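Local coordinates for protein decaprenyl diphosphate synthase (Rhodobacter capsulatus, PDB 3MZV) that probably makes long-chain all-trans polyprenyl diphosphates by adding isopentenyl diphosphate units to farnesyl diphosphate with magnesium, supplying the side chain of isoprenoid quinones, at residues L60-A65 and P73-L78; A23-L28 and H77-V82; T135-V140 and G192-A197. All coordinates share one frame; numbering follows the deposited sequence.

How the interactions relate
Helix 74-96 ties the three contacts together at one end of a largely helical isoprenoid synthase fold. Its first turns pack antiparallel on helix 56-67 in interaction 1 and take helix 19-32 across them in interaction 2; the centres of these two are about 8 Å apart, and they share H77 and L78. Interaction 3 comes later in the chain and joins the start of helix 138-161 to the end of helix 169-194, its centre about 10 Å from that of interaction 1 and about 15 Å from that of interaction 2. Helix 74-96 touches it too and is thus held from several directions near its start; its far end carries the first aspartate-rich motif, which in relatives binds magnesium.

Interaction 1. Residues L60-A65 and P73-L78; sequences LTLAAA and PFHVHL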
# COMPACT_ATOMS: atom_id res chain seq x y z
N LEU B 60 -17.83 9.95 -9.24
CA LEU B 60 -17.21 11.14 -9.81
C LEU B 60 -16.48 10.75 -11.10
O LEU B 60 -16.50 11.52 -12.08
CB LEU B 60 -16.25 11.80 -8.83
CG LEU B 60 -16.88 12.73 -7.77
CD1 LEU B 60 -15.80 13.38 -6.92
CD2 LEU B 60 -17.71 13.81 -8.39
N THR B 61 -15.83 9.58 -11.10
CA THR B 61 -15.12 9.13 -12.30
C THR B 61 -16.08 8.80 -13.41
O THR B 61 -15.92 9.25 -14.55
CB THR B 61 -14.27 7.91 -11.98
OG1 THR B 61 -13.24 8.30 -11.09
CG2 THR B 61 -13.66 7.25 -13.28
N LEU B 62 -17.10 7.99 -13.09
CA LEU B 62 -18.13 7.63 -14.07
C LEU B 62 -18.81 8.88 -14.65
O LEU B 62 -18.98 8.98 -15.85
CB LEU B 62 -19.21 6.78 -13.42
CG LEU B 62 -18.75 5.43 -12.86
CD1 LEU B 62 -19.96 4.78 -12.15
CD2 LEU B 62 -18.14 4.55 -13.94
N ALA B 63 -19.23 9.81 -13.78
CA ALA B 63 -19.91 11.02 -14.22
C ALA B 63 -19.02 11.87 -15.15
O ALA B 63 -19.50 12.38 -16.20
CB ALA B 63 -20.43 11.87 -12.99
N ALA B 64 -17.77 12.03 -14.78
CA ALA B 64 -16.83 12.81 -15.59
C ALA B 64 -16.63 12.18 -16.99
O ALA B 64 -16.68 12.90 -18.00
CB ALA B 64 -15.46 12.99 -14.88
N ALA B 65 -16.44 10.87 -17.05
CA ALA B 65 -16.24 10.19 -18.32
C ALA B 65 -17.50 10.33 -19.21
O ALA B 65 -17.40 10.73 -20.36
CB ALA B 65 -15.87 8.69 -18.10
N PRO B 73 -15.21 1.17 -22.48
CA PRO B 73 -15.58 0.53 -21.21
C PRO B 73 -14.73 0.92 -20.00
O PRO B 73 -14.99 0.46 -18.91
CB PRO B 73 -15.28 -0.92 -21.51
CG PRO B 73 -14.07 -0.83 -22.41
CD PRO B 73 -14.17 0.41 -23.18
N PHE B 74 -13.67 1.68 -20.21
CA PHE B 74 -12.61 1.76 -19.19
C PHE B 74 -12.85 2.78 -18.08
O PHE B 74 -12.04 2.89 -17.17
CB PHE B 74 -11.28 2.02 -19.86
CG PHE B 74 -10.78 0.83 -20.67
CD1 PHE B 74 -10.73 -0.42 -20.14
CD2 PHE B 74 -10.43 0.99 -22.01
CE1 PHE B 74 -10.27 -1.50 -20.89
CE2 PHE B 74 -9.98 -0.11 -22.76
CZ PHE B 74 -9.92 -1.34 -22.19
N HIS B 75 -13.94 3.54 -18.15
CA HIS B 75 -14.30 4.41 -17.03
C HIS B 75 -14.75 3.53 -15.82
O HIS B 75 -14.60 3.92 -14.67
CB HIS B 75 -15.38 5.42 -17.43
CG HIS B 75 -16.66 4.80 -17.83
ND1 HIS B 75 -16.73 3.75 -18.72
CD2 HIS B 75 -17.94 5.09 -17.48
CE1 HIS B 75 -17.99 3.39 -18.88
NE2 HIS B 75 -18.75 4.19 -18.14
N VAL B 76 -15.29 2.36 -16.11
CA VAL B 76 -15.61 1.37 -15.06
C VAL B 76 -14.37 0.89 -14.28
O VAL B 76 -14.29 0.98 -13.03
CB VAL B 76 -16.44 0.20 -15.63
CG1 VAL B 76 -16.71 -0.82 -14.51
CG2 VAL B 76 -17.81 0.76 -16.17
N HIS B 77 -13.35 0.51 -15.03
CA HIS B 77 -12.07 0.11 -14.46
C HIS B 77 -11.50 1.23 -13.59
O HIS B 77 -11.03 1.00 -12.47
CB HIS B 77 -11.04 -0.25 -15.53
CG HIS B 77 -11.47 -1.35 -16.44
ND1 HIS B 77 -12.59 -1.27 -17.24
CD2 HIS B 77 -10.90 -2.56 -16.71
CE1 HIS B 77 -12.71 -2.39 -17.94
NE2 HIS B 77 -11.71 -3.19 -17.62
N LEU B 78 -11.54 2.47 -14.08
CA LEU B 78 -10.98 3.58 -13.34
C LEU B 78 -11.76 3.87 -12.05
O LEU B 78 -11.15 4.12 -10.99
CB LEU B 78 -10.97 4.85 -14.22
CG LEU B 78 -9.99 4.74 -15.42
CD1 LEU B 78 -10.01 5.98 -16.34
CD2 LEU B 78 -8.61 4.54 -14.91
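L62 and H75 mark the closest backbone approach, with their CA atoms 5.8 Å apart, where helix 56-67 turns back through a short connection into helix 74-96. The pair is a nearly antiparallel helical hairpin of the all-alpha prenyl synthase fold, the local axes 8.8 Å apart with 154° between their directions. Alanine suits the close side as a single methyl, A65 CB lying 3.4 Å from H75 CB. The CG of H75 is wedged between its own backbone N and carbonyl carbon (chi1 63°), which turns the imidazole across the end of L62, whose CD2 lies 3.6 Å from CD2 of the ring. The NE2 of H75 makes a weak hydrogen bond to OD2 of D21, and the Y70 ring meets the imidazole nearly at a right angle. Cutting the ring back to an alanine here is likely to open a gap beside L62 CD2 and Y70 and to cost D21 this weak partner. One turn before A65, T61 divides its branches by chemistry. Its OG1 is hydrogen-bonded to A187 O on helix 169-194, whereas its apolar CG2 meets helix 74-96, at 3.7 Å from both H75 O and L78 CB.

Interaction 2. Residues A23-L28 and H77-V82; sequences AAVNAL and HLAATV
The imidazole of H77 is sandwiched: L28 brings its CD2 methyl over one face, F74 turns a ring edge to the opposite face in a T-shaped pair, and P73 O lies at the rim in the ring plane, taking a weak hydrogen bond from ND1. The methyl is a CH-pi donor, 4.0 Å from the ring centroid and only 15° off the normal. Chi1 of L28 (-156°) puts CG anti to the backbone N and chi2 then sets CD2 over the ring, 3.6 Å from H77 CA and 4.3 Å from A80 CB. A turn earlier, V25 splits its branches over two alanines, CG2 at 3.7 Å from A79 CB and CG1 at 4.0 Å from A80 N. Alanine suits both places because its single methyl allows helices 19-32 and 74-96 to cross at -60° with local axes 8.8 Å apart. Within the second helix, H77 O accepts from T81 N and from T81 OG1, which arrive from opposite faces of the carbonyl plane, the hydroxyl at 3.0 Å. Since the two helices meet through methyl groups, alanine backbone and a ring face, their attraction is probably dispersive and hydrophobic, guided more by shape than by directed bonds.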
# COMPACT_ATOMS: atom_id res chain seq x y z
N ALA B 23 -23.19 -0.66 -11.32
CA ALA B 23 -23.34 -2.11 -11.29
C ALA B 23 -22.09 -2.77 -11.86
O ALA B 23 -21.55 -3.75 -11.28
CB ALA B 23 -24.57 -2.54 -12.07
N ALA B 24 -21.60 -2.26 -12.99
CA ALA B 24 -20.40 -2.79 -13.59
C ALA B 24 -19.19 -2.54 -12.68
O ALA B 24 -18.27 -3.36 -12.61
CB ALA B 24 -20.21 -2.20 -15.01
N VAL B 25 -19.16 -1.42 -11.97
CA VAL B 25 -18.09 -1.14 -11.01
C VAL B 25 -18.11 -2.18 -9.87
O VAL B 25 -17.11 -2.86 -9.63
CB VAL B 25 -18.18 0.32 -10.48
CG1 VAL B 25 -17.29 0.54 -9.28
CG2 VAL B 25 -17.80 1.28 -11.63
N ASN B 26 -19.28 -2.30 -9.23
CA ASN B 26 -19.53 -3.29 -8.18
C ASN B 26 -19.02 -4.68 -8.62
O ASN B 26 -18.26 -5.35 -7.88
CB ASN B 26 -21.06 -3.29 -7.81
CG ASN B 26 -21.50 -2.06 -7.03
OD1 ASN B 26 -20.70 -1.38 -6.43
ND2 ASN B 26 -22.82 -1.79 -7.00
N ALA B 27 -19.35 -5.09 -9.85
CA ALA B 27 -18.91 -6.37 -10.41
C ALA B 27 -17.38 -6.59 -10.52
O ALA B 27 -16.85 -7.68 -10.21
CB ALA B 27 -19.57 -6.59 -11.75
N LEU B 28 -16.68 -5.58 -11.01
CA LEU B 28 -15.25 -5.63 -11.19
C LEU B 28 -14.55 -5.68 -9.84
O LEU B 28 -13.53 -6.37 -9.70
CB LEU B 28 -14.81 -4.39 -12.00
CG LEU B 28 -13.53 -4.42 -12.81
CD1 LEU B 28 -13.31 -5.66 -13.70
CD2 LEU B 28 -13.55 -3.09 -13.64
N HIS B 77 -13.35 0.51 -15.03
CA HIS B 77 -12.07 0.11 -14.46
C HIS B 77 -11.50 1.23 -13.59
O HIS B 77 -11.03 1.00 -12.47
CB HIS B 77 -11.04 -0.25 -15.53
CG HIS B 77 -11.47 -1.35 -16.44
ND1 HIS B 77 -12.59 -1.27 -17.24
CD2 HIS B 77 -10.90 -2.56 -16.71
CE1 HIS B 77 -12.71 -2.39 -17.94
NE2 HIS B 77 -11.71 -3.19 -17.62
N LEU B 78 -11.54 2.47 -14.08
CA LEU B 78 -10.98 3.58 -13.34
C LEU B 78 -11.76 3.87 -12.05
O LEU B 78 -11.15 4.12 -10.99
CB LEU B 78 -10.97 4.85 -14.22
CG LEU B 78 -9.99 4.74 -15.42
CD1 LEU B 78 -10.01 5.98 -16.34
CD2 LEU B 78 -8.61 4.54 -14.91
N ALA B 79 -13.08 3.85 -12.15
CA ALA B 79 -13.97 4.03 -10.97
C ALA B 79 -13.72 2.94 -9.90
O ALA B 79 -13.62 3.26 -8.70
CB ALA B 79 -15.41 4.11 -11.35
N ALA B 80 -13.57 1.68 -10.34
CA ALA B 80 -13.24 0.59 -9.42
C ALA B 80 -11.86 0.83 -8.73
O ALA B 80 -11.70 0.65 -7.53
CB ALA B 80 -13.26 -0.71 -10.12
N THR B 81 -10.88 1.29 -9.50
CA THR B 81 -9.57 1.57 -8.96
C THR B 81 -9.60 2.69 -7.92
O THR B 81 -9.03 2.56 -6.84
CB THR B 81 -8.52 1.92 -10.11
OG1 THR B 81 -8.42 0.83 -11.04
CG2 THR B 81 -7.17 2.24 -9.50
N VAL B 82 -10.32 3.75 -8.21
CA VAL B 82 -10.53 4.85 -7.26
C VAL B 82 -11.16 4.31 -5.95
O VAL B 82 -10.74 4.64 -4.86
CB VAL B 82 -11.41 5.93 -7.90
CG1 VAL B 82 -11.96 6.89 -6.86
CG2 VAL B 82 -10.60 6.69 -8.94

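Interaction 3. Residues T135-V140 and G192-A197; sequences TGNMRV and GIIGGA
I193 and I194, side by side in the last turn of helix 169-194, divide the contact between them, and R139 covers the outer side. I193 holds its CG2 against V140 CG1 at 3.5 Å, tighter than ordinary van der Waals packing, the two side chains sliding past each other in opposite directions. Its other branch ends in CD1, which stands over one face of the R139 guanidinium, 3.4 Å from NE. That face is the least polar part of the group, so a methyl can rest there while NH2 keeps its salt bridge. The arginine chain is extended from CG to NE, with CG anti to the backbone N (chi1 -175°), and this length lets it run past I193 to a salt bridge between its NH2 and E199, at the start of helix 199-224. I194 swings CD1 the other way, to 4.0 Å from N137 ND2, meeting the NH2 end of the carboxamide and N137 CB. The oxygen end of N137 is occupied: as N-cap of helix 138-161, its OD1 accepts from V140 N at 3.0 Å. T135 OG1 prepares this corner with an ST turn, accepting a hydrogen bond from N137 N at 3.2 Å. Glycine suits G136, just after helix 114-133, and G196, just after helix 169-194, since both take positive phi, G196 closing a Schellman motif. The contact therefore joins the start of one helix to the end of another at the protein surface. Helix 74-96 lies beneath both through L78, which touches V140 and I194, and its F74 and H77 back T135. Y70 borders I194, and M138 packs on T133 of the second subunit, placing this corner beside the dimer interface.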
# COMPACT_ATOMS: atom_id res chain seq x y z
N THR B 135 -6.45 -0.99 -19.13
CA THR B 135 -6.89 0.15 -19.90
C THR B 135 -5.88 0.55 -20.97
O THR B 135 -6.21 1.33 -21.85
CB THR B 135 -7.16 1.42 -19.04
OG1 THR B 135 -5.93 1.91 -18.53
CG2 THR B 135 -8.10 1.17 -17.90
N GLY B 136 -4.63 0.10 -20.85
CA GLY B 136 -3.54 0.58 -21.72
C GLY B 136 -3.17 2.06 -21.61
O GLY B 136 -2.36 2.56 -22.39
N ASN B 137 -3.74 2.79 -20.66
CA ASN B 137 -3.52 4.22 -20.58
C ASN B 137 -2.51 4.51 -19.45
O ASN B 137 -2.86 4.42 -18.25
CB ASN B 137 -4.86 4.95 -20.38
CG ASN B 137 -4.75 6.43 -20.53
OD1 ASN B 137 -4.06 7.09 -19.79
ND2 ASN B 137 -5.47 6.96 -21.49
N MET B 138 -1.27 4.84 -19.81
CA MET B 138 -0.26 5.15 -18.83
C MET B 138 -0.54 6.47 -18.10
O MET B 138 -0.27 6.58 -16.92
CB MET B 138 1.18 5.16 -19.47
CG MET B 138 1.63 6.30 -20.36
SD MET B 138 3.32 5.98 -21.21
CE MET B 138 4.46 6.95 -20.19
N ARG B 139 -1.08 7.46 -18.78
CA ARG B 139 -1.34 8.74 -18.16
C ARG B 139 -2.26 8.64 -16.92
O ARG B 139 -1.91 9.21 -15.88
CB ARG B 139 -1.94 9.72 -19.18
CG ARG B 139 -2.13 11.07 -18.63
CD ARG B 139 -2.59 12.07 -19.73
NE ARG B 139 -2.95 13.37 -19.14
CZ ARG B 139 -3.67 14.30 -19.76
NH1 ARG B 139 -4.11 14.08 -20.99
NH2 ARG B 139 -3.97 15.45 -19.17
N VAL B 140 -3.38 7.91 -17.00
CA VAL B 140 -4.30 7.82 -15.87
C VAL B 140 -3.68 6.99 -14.73
O VAL B 140 -3.90 7.22 -13.54
CB VAL B 140 -5.73 7.30 -16.27
CG1 VAL B 140 -6.33 8.25 -17.31
CG2 VAL B 140 -5.68 5.87 -16.86
N GLY B 192 -12.30 12.47 -17.34
CA GLY B 192 -12.09 13.32 -18.49
C GLY B 192 -11.04 12.78 -19.46
O GLY B 192 -11.19 12.85 -20.68
N ILE B 193 -9.95 12.26 -18.93
CA ILE B 193 -8.86 11.77 -19.80
C ILE B 193 -9.25 10.54 -20.55
O ILE B 193 -9.01 10.42 -21.76
CB ILE B 193 -7.57 11.50 -19.00
CG1 ILE B 193 -7.02 12.83 -18.49
CG2 ILE B 193 -6.54 10.67 -19.82
CD1 ILE B 193 -5.87 12.72 -17.44
N ILE B 194 -9.88 9.59 -19.87
CA ILE B 194 -10.26 8.37 -20.53
C ILE B 194 -11.27 8.65 -21.66
O ILE B 194 -11.31 7.92 -22.68
CB ILE B 194 -10.74 7.29 -19.56
CG1 ILE B 194 -10.47 5.89 -20.10
CG2 ILE B 194 -12.22 7.43 -19.27
CD1 ILE B 194 -8.92 5.46 -20.14
N GLY B 195 -12.08 9.68 -21.48
CA GLY B 195 -13.05 10.11 -22.48
C GLY B 195 -12.47 11.02 -23.56
O GLY B 195 -13.18 11.49 -24.42
N GLY B 196 -11.17 11.28 -23.51
CA GLY B 196 -10.49 12.03 -24.56
C GLY B 196 -10.88 13.47 -24.57
O GLY B 196 -10.84 14.14 -25.61
N ALA B 197 -11.28 14.01 -23.42
CA ALA B 197 -11.79 15.37 -23.40
C ALA B 197 -10.66 16.34 -23.72
O ALA B 197 -9.51 16.04 -23.46
CB ALA B 197 -12.45 15.74 -22.03